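Local coordinates for 3-oxo-tetronate kinase (Haemophilus influenzae, PDB 1YZY), which catalyses the ATP-dependent phosphorylation of 3-oxo-tetronate to 3-oxo-tetronate 4-phosphate, as a member of the four-carbon acid sugar kinase family, at residues A[86-91]-A[143-148]. Residues are numbered along the deposited sequence; the frame is centred on the assembly and turned at random.
Sequences DSTAKG and PITPMV
Ser87 and Thr145 bring two irregular loop segments together, their CA atoms 5.5 Å apart, with no direct hydrogen bond between 86-91 and 143-148. The link is mainly van der Waals contact, with one water bridging weakly. The CB of Thr145 is directed toward the other loop. It lies 3.5 Å from Ser87 O, while the methyl CG2 packs against the backbone N and O of Ser87 and meets Thr88 CG2 at 4.2 Å. The Thr145 hydroxyl takes the other branch, between its backbone N and carbonyl carbon (chi1 56°), which sets OG1 3.6 Å from Asp86 CB. The carboxylate of Asp86 is bonded elsewhere, through OD1 to Thr84 OG1. Turns at chi1 (-48°) and chi2 (-59°) fold the Met147 chain so that SD lies 3.5 Å from Ser87 O. The chi3 turn then places CE 4.1 Å from Ser87 OG, a hydroxyl that bonds to Phe85 O and Gln159 NE2. A water donates to Pro146 O at 3.2 Å and, weakly, to Ser87 O. Within 86-91, Thr88 OG1 accepts from Lys90 N (3.3 Å) in an ST turn, and a type I turn runs from Thr88 to Gly91. This mostly buried contact lies in the sugar-binding N-terminal domain, away from the probable ATP-binding residues. It joins the loop between strand 77-80 and helix 93-104 to the loop between strand 132-133 and helix 152-159.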
loop_
_atom_site.group_PDB
_atom_site.type_symbol
_atom_site.label_atom_id
_atom_site.label_comp_id
_atom_site.label_asym_id
_atom_site.label_seq_id
_atom_site.Cartn_x
_atom_site.Cartn_y
_atom_site.Cartn_z
ATOM N N ASP A 86 0.713 -14.247 -7.148
ATOM C CA ASP A 86 -0.397 -14.888 -6.418
ATOM C C ASP A 86 -1.682 -15.035 -7.224
ATOM O O ASP A 86 -2.324 -14.037 -7.561
ATOM C CB ASP A 86 -0.695 -14.129 -5.122
ATOM C CG ASP A 86 0.499 -14.073 -4.202
ATOM O OD1 ASP A 86 1.582 -13.701 -4.689
ATOM O OD2 ASP A 86 0.366 -14.405 -3.004
ATOM N N SER A 87 -2.058 -16.287 -7.480
ATOM C CA SER A 87 -3.245 -16.628 -8.258
ATOM C C SER A 87 -3.392 -18.152 -8.368
ATOM O O SER A 87 -2.675 -18.907 -7.704
ATOM C CB SER A 87 -3.123 -16.024 -9.664
ATOM O OG SER A 87 -1.875 -16.360 -10.271
ATOM N N THR A 88 -4.377 -18.583 -9.153
ATOM C CA THR A 88 -4.643 -20.000 -9.433
ATOM C C THR A 88 -5.108 -20.062 -10.890
ATOM O O THR A 88 -5.131 -19.036 -11.578
ATOM C CB THR A 88 -5.758 -20.609 -8.539
ATOM O OG1 THR A 88 -7.009 -19.969 -8.814
ATOM C CG2 THR A 88 -5.416 -20.473 -7.059
ATOM N N ALA A 89 -5.466 -21.249 -11.374
ATOM C CA ALA A 89 -5.922 -21.381 -12.757
ATOM C C ALA A 89 -7.121 -20.467 -13.043
ATOM O O ALA A 89 -7.456 -20.192 -14.198
ATOM C CB ALA A 89 -6.243 -22.821 -13.067
ATOM N N LYS A 90 -7.807 -20.056 -11.984
ATOM C CA LYS A 90 -8.921 -19.119 -12.096
ATOM C C LYS A 90 -8.421 -17.817 -11.525
ATOM O O LYS A 90 -9.191 -16.863 -11.540
ATOM C CB LYS A 90 -10.030 -19.536 -11.132
ATOM C CG LYS A 90 -10.808 -20.758 -11.631
ATOM C CD LYS A 90 -11.420 -21.591 -10.508
ATOM C CE LYS A 90 -10.373 -22.468 -9.831
ATOM N NZ LYS A 90 -10.990 -23.501 -8.951
ATOM N N GLY A 91 -7.173 -17.776 -11.053
ATOM C CA GLY A 91 -6.525 -16.605 -10.477
ATOM C C GLY A 91 -6.761 -15.443 -11.393
ATOM O O GLY A 91 -6.323 -15.411 -12.539
ATOM N N PRO A 143 -1.144 -20.884 1.830
ATOM C CA PRO A 143 -2.467 -21.158 2.411
ATOM C C PRO A 143 -3.686 -20.883 1.534
ATOM O O PRO A 143 -4.744 -21.467 1.739
ATOM C CB PRO A 143 -2.480 -20.257 3.646
ATOM C CG PRO A 143 -1.074 -20.196 4.033
ATOM C CD PRO A 143 -0.389 -19.985 2.720
ATOM N N ILE A 144 -3.560 -19.935 0.614
ATOM C CA ILE A 144 -4.665 -19.581 -0.267
ATOM C C ILE A 144 -4.338 -19.848 -1.744
ATOM O O ILE A 144 -5.097 -20.526 -2.442
ATOM C CB ILE A 144 -5.051 -18.075 -0.091
ATOM C CG1 ILE A 144 -5.372 -17.771 1.374
ATOM C CG2 ILE A 144 -6.249 -17.716 -0.969
ATOM C CD1 ILE A 144 -5.799 -16.334 1.614
ATOM N N THR A 145 -3.210 -19.305 -2.207
ATOM C CA THR A 145 -2.768 -19.441 -3.601
ATOM C C THR A 145 -1.382 -20.090 -3.762
ATOM O O THR A 145 -0.399 -19.411 -4.092
ATOM C CB THR A 145 -2.742 -18.060 -4.314
ATOM O OG1 THR A 145 -1.917 -17.148 -3.572
ATOM C CG2 THR A 145 -4.147 -17.485 -4.433
ATOM N N PRO A 146 -1.281 -21.411 -3.514
ATOM C CA PRO A 146 0.009 -22.098 -3.650
ATOM C C PRO A 146 0.530 -22.061 -5.093
ATOM O O PRO A 146 -0.243 -22.211 -6.046
ATOM C CB PRO A 146 -0.315 -23.518 -3.181
ATOM C CG PRO A 146 -1.761 -23.677 -3.528
ATOM C CD PRO A 146 -2.331 -22.354 -3.091
ATOM N N MET A 147 1.836 -21.838 -5.241
ATOM C CA MET A 147 2.482 -21.755 -6.553
ATOM C C MET A 147 3.484 -22.898 -6.753
ATOM O O MET A 147 4.546 -22.924 -6.135
ATOM C CB MET A 147 3.195 -20.406 -6.696
ATOM C CG MET A 147 2.363 -19.186 -6.289
ATOM S SD MET A 147 0.824 -18.964 -7.218
ATOM C CE MET A 147 1.419 -18.317 -8.777
ATOM N N VAL A 148 3.139 -23.845 -7.617
ATOM C CA VAL A 148 4.009 -24.992 -7.873
ATOM C C VAL A 148 4.744 -24.941 -9.206
ATOM O O VAL A 148 5.495 -25.856 -9.535
ATOM C CB VAL A 148 3.237 -26.326 -7.773
ATOM C CG1 VAL A 148 2.783 -26.556 -6.349
ATOM C CG2 VAL A 148 2.046 -26.324 -8.719
HETATM O O HOH W 1 -0.506 -21.178 -9.055
#